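Local atomic coordinates of ADP-dependent L-serine kinase SerK (Thermococcus kodakarensis KOD1, PDB entry 5X0J), a protein that transfers a phosphoryl group from ADP to free L-serine, giving O-phospho-L-serine and AMP in a magnesium-dependent first step of cysteine biosynthesis from serine. Residues 33-38 and 167-172; 110-115 and 171-176; 120-125 and 155-160; 209-212 and 217-220. The protein carries 1 engineered substitution. All coordinates share one frame; numbering follows the deposited sequence. Where two conformers were deposited one is given.

The four contacts follow the chain from helix 34-47 to the loop after helix 205-213; contacts 1 and 3 lie on helix 155-170, and contact 2 follows directly after it. Contact 3 uses the start of that helix and contact 1 its end, about 19 Å apart between centres; contact 2, where the chain turns into strand 175-179, shares Glu171 and Gly172 with contact 1, their centres about 12 Å apart. In sequence contact 3 is nested inside the loops closed by contacts 1 and 2, and contact 4 follows all three. Contact 1 joins the ParB-like N-terminal part to the SerK C-terminal part; contacts 2 and 3 lie wholly within the latter, while contact 4 borders the active-site region.

Contact 1 of 4, residues 33-38 and 167-172. With AMP (adenosine monophosphate), chain B.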
loop_
_atom_site.group_PDB
_atom_site.type_symbol
_atom_site.label_atom_id
_atom_site.label_comp_id
_atom_site.label_asym_id
_atom_site.label_seq_id
_atom_site.Cartn_x
_atom_site.Cartn_y
_atom_site.Cartn_z
ATOM N N VAL A 33 4.350 4.640 3.748
ATOM C CA VAL A 33 5.426 5.082 2.866
ATOM C C VAL A 33 5.512 6.599 3.020
ATOM O O VAL A 33 4.506 7.315 2.824
ATOM C CB VAL A 33 5.095 4.732 1.394
ATOM C CG1 VAL A 33 6.235 5.151 0.464
ATOM C CG2 VAL A 33 4.774 3.239 1.268
ATOM N N GLN A 34 6.698 7.101 3.368
ATOM C CA GLN A 34 6.856 8.521 3.673
ATOM C C GLN A 34 6.432 9.436 2.534
ATOM O O GLN A 34 5.731 10.418 2.765
ATOM C CB GLN A 34 8.286 8.855 4.095
ATOM C CG GLN A 34 8.479 10.340 4.378
ATOM C CD GLN A 34 9.714 10.630 5.190
ATOM O OE1 GLN A 34 10.028 9.903 6.120
ATOM N NE2 GLN A 34 10.401 11.719 4.861
ATOM N N LYS A 35 6.849 9.127 1.310
ATOM C CA LYS A 35 6.484 9.983 0.168
ATOM C C LYS A 35 4.985 10.014 -0.115
ATOM O O LYS A 35 4.475 11.003 -0.635
ATOM C CB LYS A 35 7.206 9.545 -1.099
ATOM C CG LYS A 35 8.704 9.756 -1.069
ATOM C CD LYS A 35 9.137 11.191 -1.221
ATOM C CE LYS A 35 10.580 11.237 -1.706
ATOM N NZ LYS A 35 11.137 12.608 -1.631
ATOM N N GLU A 36 4.281 8.929 0.199
ATOM C CA GLU A 36 2.818 8.871 0.048
ATOM C C GLU A 36 2.146 9.778 1.087
ATOM O O GLU A 36 1.227 10.536 0.766
ATOM C CB GLU A 36 2.351 7.420 0.188
ATOM C CG GLU A 36 0.868 7.134 -0.050
ATOM C CD GLU A 36 0.463 7.013 -1.503
ATOM O OE1 GLU A 36 -0.297 6.066 -1.816
ATOM O OE2 GLU A 36 0.924 7.834 -2.313
ATOM N N LEU A 37 2.612 9.704 2.330
ATOM C CA LEU A 37 2.115 10.564 3.404
ATOM C C LEU A 37 2.345 12.044 3.083
ATOM O O LEU A 37 1.425 12.862 3.173
ATOM C CB LEU A 37 2.811 10.198 4.724
ATOM C CG LEU A 37 2.356 10.972 5.959
ATOM C CD1 LEU A 37 0.854 10.838 6.165
ATOM C CD2 LEU A 37 3.135 10.496 7.177
ATOM N N GLU A 38 3.569 12.373 2.689
ATOM C CA GLU A 38 3.928 13.754 2.364
ATOM C C GLU A 38 3.074 14.293 1.229
ATOM O O GLU A 38 2.538 15.401 1.322
ATOM C CB GLU A 38 5.394 13.849 1.972
ATOM C CG GLU A 38 6.347 13.644 3.137
ATOM C CD GLU A 38 7.801 13.530 2.709
ATOM O OE1 GLU A 38 8.083 13.263 1.514
ATOM O OE2 GLU A 38 8.671 13.685 3.596
ATOM N N GLU A 167 13.510 4.529 3.044
ATOM C CA GLU A 167 14.671 5.368 3.309
ATOM C C GLU A 167 15.383 5.813 2.036
ATOM O O GLU A 167 15.745 6.981 1.902
ATOM C CB GLU A 167 15.653 4.638 4.210
ATOM C CG GLU A 167 15.123 4.421 5.616
ATOM C CD GLU A 167 15.975 3.465 6.431
ATOM O OE1 GLU A 167 17.020 2.990 5.939
ATOM O OE2 GLU A 167 15.585 3.184 7.582
ATOM N N MET A 168 15.589 4.881 1.112
ATOM C CA MET A 168 16.265 5.211 -0.143
ATOM C C MET A 168 15.447 6.177 -0.986
ATOM O O MET A 168 16.014 7.029 -1.667
ATOM C CB MET A 168 16.614 3.949 -0.926
ATOM C CG MET A 168 17.651 3.090 -0.215
ATOM S SD MET A 168 18.203 1.658 -1.150
ATOM C CE MET A 168 19.386 2.437 -2.261
ATOM N N SER A 169 14.125 6.043 -0.926
ATOM C CA SER A 169 13.202 6.969 -1.590
ATOM C C SER A 169 13.320 8.382 -1.010
ATOM O O SER A 169 13.446 9.372 -1.738
ATOM C CB SER A 169 11.778 6.428 -1.449
ATOM O OG SER A 169 10.794 7.387 -1.768
ATOM N N VAL A 170 13.294 8.470 0.315
ATOM C CA VAL A 170 13.433 9.770 1.001
ATOM C C VAL A 170 14.789 10.412 0.716
ATOM O O VAL A 170 14.876 11.634 0.542
ATOM C CB VAL A 170 13.175 9.623 2.514
ATOM C CG1 VAL A 170 13.536 10.894 3.277
ATOM C CG2 VAL A 170 11.712 9.264 2.757
ATOM N N GLU A 171 15.830 9.587 0.655
ATOM C CA GLU A 171 17.183 10.055 0.328
ATOM C C GLU A 171 17.358 10.464 -1.149
ATOM O O GLU A 171 18.365 11.081 -1.494
ATOM C CB GLU A 171 18.216 8.976 0.690
ATOM C CG GLU A 171 18.357 8.693 2.192
ATOM C CD GLU A 171 18.900 7.307 2.491
ATOM O OE1 GLU A 171 19.600 6.740 1.627
ATOM O OE2 GLU A 171 18.634 6.768 3.601
ATOM N N GLY A 172 16.401 10.127 -2.012
ATOM C CA GLY A 172 16.482 10.447 -3.440
ATOM C C GLY A 172 17.289 9.465 -4.268
ATOM O O GLY A 172 17.493 9.689 -5.465
HETATM P P AMP B . -3.994 6.273 1.302
HETATM O O1P AMP B . -4.688 7.407 2.039
HETATM O O2P AMP B . -3.137 5.419 2.214
HETATM O O3P AMP B . -4.956 5.500 0.439
HETATM O "O5'" AMP B . -2.931 6.958 0.309
HETATM C "C5'" AMP B . -3.015 8.324 -0.088
HETATM C "C4'" AMP B . -4.283 8.560 -0.888
HETATM O "O4'" AMP B . -4.604 9.936 -0.852
HETATM C "C3'" AMP B . -4.222 8.252 -2.400
HETATM O "O3'" AMP B . -5.323 7.414 -2.742
HETATM C "C2'" AMP B . -4.362 9.581 -3.140
HETATM O "O2'" AMP B . -5.056 9.478 -4.381
HETATM C "C1'" AMP B . -5.140 10.320 -2.087
HETATM N N9 AMP B . -5.157 11.794 -2.163
HETATM C C8 AMP B . -4.232 12.626 -2.678
HETATM N N7 AMP B . -4.605 13.920 -2.527
HETATM C C5 AMP B . -5.785 13.907 -1.895
HETATM C C6 AMP B . -6.742 14.924 -1.430
HETATM N N6 AMP B . -6.478 16.235 -1.620
HETATM N N1 AMP B . -7.866 14.484 -0.817
HETATM C C2 AMP B . -8.139 13.173 -0.618
HETATM N N3 AMP B . -7.313 12.197 -1.027
HETATM C C4 AMP B . -6.152 12.507 -1.654
HETATM O O HOH W 1 8.919 7.174 0.802
#
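Gln34 and Lys35, in the first turn of helix 34-47, pack against Ser169 and Val170 near the end of helix 155-170, a helix-to-helix join between the ParB-like N-terminal part and the SerK C-terminal part. The apolar share falls to Val170. Val170 CG2 sits over the face of the Gln34 amide, 3.4 Å from Gln34 CD, and the two side chains cross at about a right angle; a branched valine can set a single methyl on the amide face. The amide is steadied within its own helix, since Gln34 NE2 donates to Glu38 OE2 at 2.9 Å, reaching it from above the carboxylate plane. Lys35 uses its methylenes. Bent at chi2 (-74°), the chain passes over Ser169, with Lys35 CG 3.2 Å from Ser169 OG and Lys35 CE 3.4 Å from Ser169 O.

Polar contacts deal with the amides that open helix 34-47, where no preceding turn supplies acceptors. Asp166 accepts from the Gln34 N-H, and a water accepts from Lys35 N at 2.9 Å while also bonding Ser169 OG; a serine suits the place because its short hydroxyl can meet the water while Lys35 passes over it.

Glu36 faces the other way, toward the nucleotide. Its OE1 pairs with Lys221, a phosphoserine-binding residue, and OE2 accepts from Val3 N. With an alanine in place of Glu36, Lys221 would probably lose this carboxylate partner and the Val3 amide its acceptor. Glu36 OE1 comes to 3.5 Å from O5' of AMP.

Contact 2 of 4, residues 110-115 and 171-176; sequences LNEVVE and EGKIEL
Glu112 and Lys173 carry most of this contact, and the carboxylate of Glu112 meets the methylenes of Lys173, not its ammonium. From helix 110-119 the Glu112 chain runs out extended, its CG anti to the backbone N (chi1 -166°), and crosses the Lys173 chain at about a right angle. Glu112 OE2 rests 3.4 Å from Lys173 CD, whereas the ammonium has turned elsewhere: Glu112 OE2 and Lys173 NZ stay 4.9 Å apart, an attraction at a distance that is probably modest. A bend at chi4 (64°) carries Lys173 NZ back over its own segment to Glu171 OE1, a salt bridge of 3.1 Å. Arg116 forms a second salt bridge with the same oxygen. The other carboxylate oxygen of Glu112 is linked through water, which donates both to Glu112 OE1 and, at 2.8 Å, to Lys173 O. A long acidic side chain thus spans from the helix to the turn without a direct bond.

Deeper in, Val113 CG2 meets Ile174 CG2 at 3.9 Å. Both residues are buried and beta-branched, and each also touches Met168 of helix 155-170 and Phe106 of strand 98-107, as befits hydrocarbon beneath the polar pair Glu112 and Lys173. Helix 110-119 packs beside helix 155-170 and, through Val113, on strand 98-107 of the antiparallel sheet, against a turn in which Gly172, with its positive phi, ends helix 155-170 in a Schellman motif that leads from helix to strand.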
loop_
_atom_site.group_PDB
_atom_site.type_symbol
_atom_site.label_atom_id
_atom_site.label_comp_id
_atom_site.label_asym_id
_atom_site.label_seq_id
_atom_site.Cartn_x
_atom_site.Cartn_y
_atom_site.Cartn_z
ATOM N N LEU A 110 20.449 -1.331 -8.758
ATOM C CA LEU A 110 20.285 -2.627 -8.097
ATOM C C LEU A 110 21.321 -2.862 -7.005
ATOM O O LEU A 110 20.971 -3.197 -5.883
ATOM C CB LEU A 110 20.365 -3.777 -9.102
ATOM C CG LEU A 110 20.341 -5.189 -8.486
ATOM C CD1 LEU A 110 18.964 -5.481 -7.888
ATOM C CD2 LEU A 110 20.752 -6.235 -9.510
ATOM N N ASN A 111 22.598 -2.715 -7.341
ATOM C CA ASN A 111 23.661 -3.025 -6.381
ATOM C C ASN A 111 23.571 -2.190 -5.101
ATOM O O ASN A 111 23.767 -2.710 -4.005
ATOM C CB ASN A 111 25.048 -2.889 -7.028
ATOM C CG ASN A 111 25.293 -3.918 -8.131
ATOM O OD1 ASN A 111 24.621 -4.950 -8.219
ATOM N ND2 ASN A 111 26.279 -3.639 -8.977
ATOM N N GLU A 112 23.233 -0.913 -5.240
ATOM C CA GLU A 112 23.022 -0.039 -4.086
ATOM C C GLU A 112 21.852 -0.513 -3.207
ATOM O O GLU A 112 21.960 -0.527 -1.979
ATOM C CB GLU A 112 22.765 1.394 -4.549
ATOM C CG GLU A 112 22.873 2.436 -3.453
ATOM C CD GLU A 112 22.824 3.859 -3.988
ATOM O OE1 GLU A 112 22.208 4.100 -5.060
ATOM O OE2 GLU A 112 23.410 4.737 -3.336
ATOM N N VAL A 113 20.743 -0.882 -3.845
ATOM C CA VAL A 113 19.575 -1.412 -3.130
ATOM C C VAL A 113 19.951 -2.722 -2.419
ATOM O O VAL A 113 19.695 -2.874 -1.225
ATOM C CB VAL A 113 18.345 -1.585 -4.066
ATOM C CG1 VAL A 113 17.187 -2.277 -3.351
ATOM C CG2 VAL A 113 17.874 -0.229 -4.590
ATOM N N VAL A 114 20.600 -3.640 -3.134
ATOM C CA VAL A 114 21.008 -4.926 -2.539
ATOM C C VAL A 114 21.932 -4.731 -1.325
ATOM O O VAL A 114 21.746 -5.379 -0.286
ATOM C CB VAL A 114 21.638 -5.862 -3.596
ATOM C CG1 VAL A 114 22.258 -7.100 -2.943
ATOM C CG2 VAL A 114 20.593 -6.275 -4.621
ATOM N N GLU A 115 22.920 -3.846 -1.450
ATOM C CA GLU A 115 23.845 -3.483 -0.360
ATOM C C GLU A 115 23.083 -3.018 0.878
ATOM O O GLU A 115 23.371 -3.417 2.013
ATOM C CB GLU A 115 24.795 -2.362 -0.838
ATOM C CG GLU A 115 25.761 -1.803 0.200
ATOM C CD GLU A 115 26.765 -0.829 -0.401
ATOM O OE1 GLU A 115 26.353 0.051 -1.191
ATOM O OE2 GLU A 115 27.963 -0.934 -0.070
ATOM N N GLU A 171 15.830 9.587 0.655
ATOM C CA GLU A 171 17.183 10.055 0.328
ATOM C C GLU A 171 17.358 10.464 -1.149
ATOM O O GLU A 171 18.365 11.081 -1.494
ATOM C CB GLU A 171 18.216 8.976 0.690
ATOM C CG GLU A 171 18.357 8.693 2.192
ATOM C CD GLU A 171 18.900 7.307 2.491
ATOM O OE1 GLU A 171 19.600 6.740 1.627
ATOM O OE2 GLU A 171 18.634 6.768 3.601
ATOM N N GLY A 172 16.401 10.127 -2.012
ATOM C CA GLY A 172 16.482 10.447 -3.440
ATOM C C GLY A 172 17.289 9.465 -4.268
ATOM O O GLY A 172 17.493 9.689 -5.465
ATOM N N LYS A 173 17.730 8.364 -3.663
ATOM C CA LYS A 173 18.557 7.378 -4.350
ATOM C C LYS A 173 17.745 6.554 -5.342
ATOM O O LYS A 173 18.286 6.091 -6.346
ATOM C CB LYS A 173 19.257 6.464 -3.345
ATOM C CG LYS A 173 20.274 7.190 -2.480
ATOM C CD LYS A 173 20.973 6.229 -1.533
ATOM C CE LYS A 173 22.208 6.854 -0.901
ATOM N NZ LYS A 173 21.867 8.012 -0.032
ATOM N N ILE A 174 16.458 6.346 -5.052
ATOM C CA ILE A 174 15.569 5.621 -5.951
ATOM C C ILE A 174 14.263 6.364 -6.131
ATOM O O ILE A 174 13.891 7.187 -5.289
ATOM C CB ILE A 174 15.241 4.188 -5.438
ATOM C CG1 ILE A 174 14.493 4.199 -4.084
ATOM C CG2 ILE A 174 16.506 3.342 -5.358
ATOM C CD1 ILE A 174 14.010 2.825 -3.660
ATOM N N GLU A 175 13.589 6.067 -7.239
ATOM C CA GLU A 175 12.183 6.409 -7.408
ATOM C C GLU A 175 11.397 5.164 -7.008
ATOM O O GLU A 175 11.570 4.110 -7.612
ATOM C CB GLU A 175 11.910 6.808 -8.863
ATOM C CG GLU A 175 10.610 7.568 -9.094
ATOM C CD GLU A 175 10.780 8.704 -10.089
ATOM O OE1 GLU A 175 10.868 9.876 -9.653
ATOM O OE2 GLU A 175 10.869 8.416 -11.302
ATOM N N LEU A 176 10.559 5.291 -5.984
ATOM C CA LEU A 176 9.769 4.184 -5.442
ATOM C C LEU A 176 8.341 4.288 -5.966
ATOM O O LEU A 176 7.672 5.307 -5.764
ATOM C CB LEU A 176 9.779 4.229 -3.915
ATOM C CG LEU A 176 8.938 3.205 -3.146
ATOM C CD1 LEU A 176 9.322 1.775 -3.489
ATOM C CD2 LEU A 176 9.087 3.459 -1.654
HETATM O O HOH W 2 20.235 4.424 -7.403
#

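Contact 3 of 4, residues 120-125 and 155-160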
loop_
_atom_site.group_PDB
_atom_site.type_symbol
_atom_site.label_atom_id
_atom_site.label_comp_id
_atom_site.label_asym_id
_atom_site.label_seq_id
_atom_site.Cartn_x
_atom_site.Cartn_y
_atom_site.Cartn_z
ATOM N N GLU A 120 20.700 -4.138 6.323
ATOM C CA GLU A 120 19.539 -4.339 7.186
ATOM C C GLU A 120 19.436 -5.756 7.768
ATOM O O GLU A 120 18.577 -6.011 8.602
ATOM C CB GLU A 120 18.253 -4.031 6.397
ATOM C CG GLU A 120 17.095 -3.479 7.223
ATOM C CD GLU A 120 17.320 -2.055 7.710
ATOM O OE1 GLU A 120 18.287 -1.397 7.268
ATOM O OE2 GLU A 120 16.520 -1.576 8.541
ATOM N N GLY A 121 20.285 -6.679 7.310
ATOM C CA GLY A 121 20.317 -8.051 7.808
ATOM C C GLY A 121 19.586 -9.055 6.931
ATOM O O GLY A 121 19.520 -10.229 7.282
ATOM N N LEU A 122 19.053 -8.608 5.794
ATOM C CA LEU A 122 18.352 -9.495 4.880
ATOM C C LEU A 122 19.317 -10.312 4.060
ATOM O O LEU A 122 20.453 -9.898 3.824
ATOM C CB LEU A 122 17.491 -8.685 3.922
ATOM C CG LEU A 122 16.351 -7.952 4.622
ATOM C CD1 LEU A 122 15.867 -6.806 3.776
ATOM C CD2 LEU A 122 15.213 -8.916 4.908
ATOM N N GLU A 123 18.848 -11.471 3.619
ATOM C CA GLU A 123 19.542 -12.251 2.605
ATOM C C GLU A 123 18.971 -11.913 1.241
ATOM O O GLU A 123 17.762 -11.709 1.108
ATOM C CB GLU A 123 19.409 -13.735 2.891
ATOM C CG GLU A 123 20.030 -14.158 4.212
ATOM C CD GLU A 123 19.835 -15.628 4.476
ATOM O OE1 GLU A 123 20.650 -16.420 3.977
ATOM O OE2 GLU A 123 18.877 -15.990 5.182
ATOM N N VAL A 124 19.842 -11.806 0.240
ATOM C CA VAL A 124 19.427 -11.525 -1.138
ATOM C C VAL A 124 20.184 -12.528 -2.003
ATOM O O VAL A 124 21.377 -12.385 -2.228
ATOM C CB VAL A 124 19.725 -10.064 -1.540
ATOM C CG1 VAL A 124 19.226 -9.793 -2.958
ATOM C CG2 VAL A 124 19.123 -9.090 -0.523
ATOM N N ILE A 125 19.478 -13.571 -2.431
ATOM C CA ILE A 125 20.100 -14.765 -2.989
ATOM C C ILE A 125 19.695 -14.903 -4.442
ATOM O O ILE A 125 18.506 -15.029 -4.743
ATOM C CB ILE A 125 19.669 -16.005 -2.194
ATOM C CG1 ILE A 125 20.163 -15.886 -0.751
ATOM C CG2 ILE A 125 20.203 -17.277 -2.851
ATOM C CD1 ILE A 125 19.532 -16.879 0.192
ATOM N N LEU A 155 6.882 -11.906 7.267
ATOM C CA LEU A 155 6.403 -10.557 7.542
ATOM C C LEU A 155 7.502 -9.603 8.001
ATOM O O LEU A 155 7.604 -8.476 7.510
ATOM C CB LEU A 155 5.278 -10.576 8.588
ATOM C CG LEU A 155 4.694 -9.195 8.963
ATOM C CD1 LEU A 155 4.294 -8.371 7.744
ATOM C CD2 LEU A 155 3.516 -9.357 9.913
ATOM N N GLU A 156 8.329 -10.056 8.933
ATOM C CA GLU A 156 9.395 -9.212 9.466
ATOM C C GLU A 156 10.347 -8.788 8.361
ATOM O O GLU A 156 10.771 -7.645 8.306
ATOM C CB GLU A 156 10.147 -9.919 10.595
ATOM C CG GLU A 156 9.360 -10.025 11.894
ATOM N N GLU A 157 10.645 -9.714 7.459
ATOM C CA GLU A 157 11.549 -9.434 6.355
ATOM C C GLU A 157 10.902 -8.503 5.332
ATOM O O GLU A 157 11.575 -7.630 4.802
ATOM C CB GLU A 157 12.038 -10.732 5.703
ATOM C CG GLU A 157 13.057 -11.495 6.551
ATOM C CD GLU A 157 12.467 -12.186 7.774
ATOM O OE1 GLU A 157 13.215 -12.411 8.760
ATOM O OE2 GLU A 157 11.275 -12.543 7.764
ATOM N N GLN A 158 9.602 -8.664 5.096
ATOM C CA GLN A 158 8.886 -7.725 4.241
ATOM C C GLN A 158 8.936 -6.298 4.795
ATOM O O GLN A 158 9.080 -5.341 4.048
ATOM C CB GLN A 158 7.435 -8.170 4.040
ATOM C CG GLN A 158 7.310 -9.449 3.219
ATOM C CD GLN A 158 5.903 -10.004 3.154
ATOM O OE1 GLN A 158 5.064 -9.742 4.023
ATOM N NE2 GLN A 158 5.633 -10.778 2.112
ATOM N N LYS A 159 8.834 -6.163 6.112
ATOM C CA LYS A 159 8.990 -4.856 6.744
ATOM C C LYS A 159 10.398 -4.284 6.589
ATOM O O LYS A 159 10.564 -3.095 6.339
ATOM C CB LYS A 159 8.587 -4.912 8.213
ATOM C CG LYS A 159 7.103 -5.160 8.417
ATOM C CD LYS A 159 6.741 -5.233 9.885
ATOM C CE LYS A 159 5.237 -5.280 10.062
ATOM N NZ LYS A 159 4.847 -5.525 11.478
ATOM N N LYS A 160 11.423 -5.124 6.729
ATOM C CA LYS A 160 12.800 -4.642 6.587
ATOM C C LYS A 160 13.062 -4.183 5.154
ATOM O O LYS A 160 13.674 -3.138 4.940
ATOM C CB LYS A 160 13.802 -5.720 7.003
ATOM C CG LYS A 160 13.775 -6.014 8.492
ATOM C CD LYS A 160 14.743 -7.120 8.883
ATOM C CE LYS A 160 14.601 -7.474 10.354
ATOM N NZ LYS A 160 15.453 -8.624 10.751
#
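Glu120 begins the contact by laying its CG against Lys160 CB at 4.0 Å. It is the aliphatic part that touches; the chain bends at chi2 (71°), and the carboxylate goes to Lys163 through OE2 in a salt bridge. Lys160 reaches past, extended, with its CD 4.0 Å from the Glu120 carbonyl O. Gly121 comes next with a positive phi, closing helix 110-119 in a Schellman motif; a side chain would jam against the preceding carbonyl, so glycine fits the reversal.

Leu122 then turns its two methyls onto helix 155-170, one for each of two residues a turn apart. Leu122 CD1 lies 4.0 Å from Lys160 CB, and Leu122 CD2 is 3.7 Å from Glu157 CG. Glu157, bent at chi2, presents methylenes to the leucine while its OE2 accepts from Gly154 N just before the helix. Cut back to an alanine, Leu122 would lose both methyls, which is likely to open a gap between loop and helix over Glu157 and Lys160.

Around them, Leu122 also touches Leu117 of helix 110-119, Val161 of helix 155-170 and Ile151 of strand 148-151, wedged where both helices meet the sheet.

Contact 4 of 4, residues 209-212 and 217-220; sequences MELV and VYSP
Leu211 sets one methyl squarely on the ring of Tyr218. Leu211 CD2 stands 3.4 Å from the centroid of the Tyr218 ring and only 3° off the ring normal, a CH-pi contact centred so well that all six ring carbons lie at similar distances from it, the nearest being Tyr218 CD2 at 3.6 Å. A branched leucine is well shaped for this, since a single methyl can rest on the pi face. The same methyl also nears the backbone, with Leu211 CD2 3.8 Å from Val217 C, so it touches both the Tyr218 ring and the backbone just before it.

The torsions bring both partners to that position. In Leu211, CG lies anti to the backbone N (chi1 -155°), sending the chain out from helix 205-213; in Tyr218, chi1 of -71° folds the ring back toward that helix, where it also touches Glu207 and Val208. Val217 points its own side chain away and contributes through its backbone. Farther out, backbone hydrogen bonds tie Tyr218 to His29 and Gln31, the residues on either side of Gln30, the engineered substitution at the inferred active-site position; the Tyr218 and Gln30 side chains are about 4 Å apart. Lys159 donates to Val217 O.

The contact thus closes the short turn between helix 205-213 and the loop that leads to strand 224-226, with helix 155-170 packed on Ser219 and Pro220 and strand 65-67 touched by Met209 and Val212.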
loop_
_atom_site.group_PDB
_atom_site.type_symbol
_atom_site.label_atom_id
_atom_site.label_comp_id
_atom_site.label_asym_id
_atom_site.label_seq_id
_atom_site.Cartn_x
_atom_site.Cartn_y
_atom_site.Cartn_z
ATOM N N MET A 209 -8.025 -9.452 8.755
ATOM C CA MET A 209 -8.810 -9.207 9.967
ATOM C C MET A 209 -8.192 -9.917 11.170
ATOM O O MET A 209 -8.119 -9.332 12.253
ATOM C CB MET A 209 -10.286 -9.605 9.794
ATOM C CG MET A 209 -11.216 -8.994 10.841
ATOM S SD MET A 209 -11.273 -7.188 10.791
ATOM C CE MET A 209 -12.460 -6.931 9.481
ATOM N N GLU A 210 -7.731 -11.150 10.972
ATOM C CA GLU A 210 -6.986 -11.884 12.012
ATOM C C GLU A 210 -5.790 -11.070 12.541
ATOM O O GLU A 210 -5.595 -10.974 13.757
ATOM C CB GLU A 210 -6.517 -13.249 11.493
ATOM N N LEU A 211 -5.019 -10.476 11.630
ATOM C CA LEU A 211 -3.853 -9.654 11.994
ATOM C C LEU A 211 -4.263 -8.385 12.743
ATOM O O LEU A 211 -3.644 -8.010 13.741
ATOM C CB LEU A 211 -3.035 -9.273 10.746
ATOM C CG LEU A 211 -1.558 -8.955 11.003
ATOM C CD1 LEU A 211 -0.758 -10.228 11.226
ATOM C CD2 LEU A 211 -0.943 -8.148 9.870
ATOM N N VAL A 212 -5.304 -7.724 12.249
ATOM C CA VAL A 212 -5.842 -6.526 12.899
ATOM C C VAL A 212 -6.325 -6.822 14.321
ATOM O O VAL A 212 -6.082 -6.022 15.224
ATOM C CB VAL A 212 -6.994 -5.925 12.068
ATOM C CG1 VAL A 212 -7.739 -4.837 12.832
ATOM C CG2 VAL A 212 -6.451 -5.380 10.761
ATOM N N VAL A 217 0.449 -5.098 12.366
ATOM C CA VAL A 217 0.337 -4.428 11.063
ATOM C C VAL A 217 1.255 -5.106 10.047
ATOM O O VAL A 217 2.291 -5.692 10.401
ATOM C CB VAL A 217 0.668 -2.915 11.126
ATOM C CG1 VAL A 217 -0.371 -2.175 11.958
ATOM C CG2 VAL A 217 2.067 -2.663 11.672
ATOM N N TYR A 218 0.846 -5.046 8.788
ATOM C CA TYR A 218 1.664 -5.507 7.666
ATOM C C TYR A 218 2.653 -4.416 7.236
ATOM O O TYR A 218 2.556 -3.257 7.652
ATOM C CB TYR A 218 0.787 -5.786 6.451
ATOM C CG TYR A 218 -0.119 -6.981 6.483
ATOM C CD1 TYR A 218 0.387 -8.268 6.381
ATOM C CD2 TYR A 218 -1.495 -6.826 6.520
ATOM C CE1 TYR A 218 -0.454 -9.375 6.355
ATOM C CE2 TYR A 218 -2.343 -7.917 6.489
ATOM C CZ TYR A 218 -1.822 -9.190 6.406
ATOM O OH TYR A 218 -2.682 -10.261 6.368
ATOM N N SER A 219 3.583 -4.780 6.359
ATOM C CA SER A 219 4.413 -3.789 5.688
ATOM C C SER A 219 3.523 -2.926 4.760
ATOM O O SER A 219 2.386 -3.310 4.454
ATOM C CB SER A 219 5.549 -4.482 4.916
ATOM O OG SER A 219 5.072 -5.120 3.747
ATOM N N PRO A 220 4.030 -1.760 4.325
ATOM C CA PRO A 220 3.176 -0.862 3.538
ATOM C C PRO A 220 2.610 -1.504 2.280
ATOM O O PRO A 220 3.274 -2.324 1.621
ATOM C CB PRO A 220 4.104 0.310 3.202
ATOM C CG PRO A 220 5.165 0.268 4.234
ATOM C CD PRO A 220 5.372 -1.187 4.515
#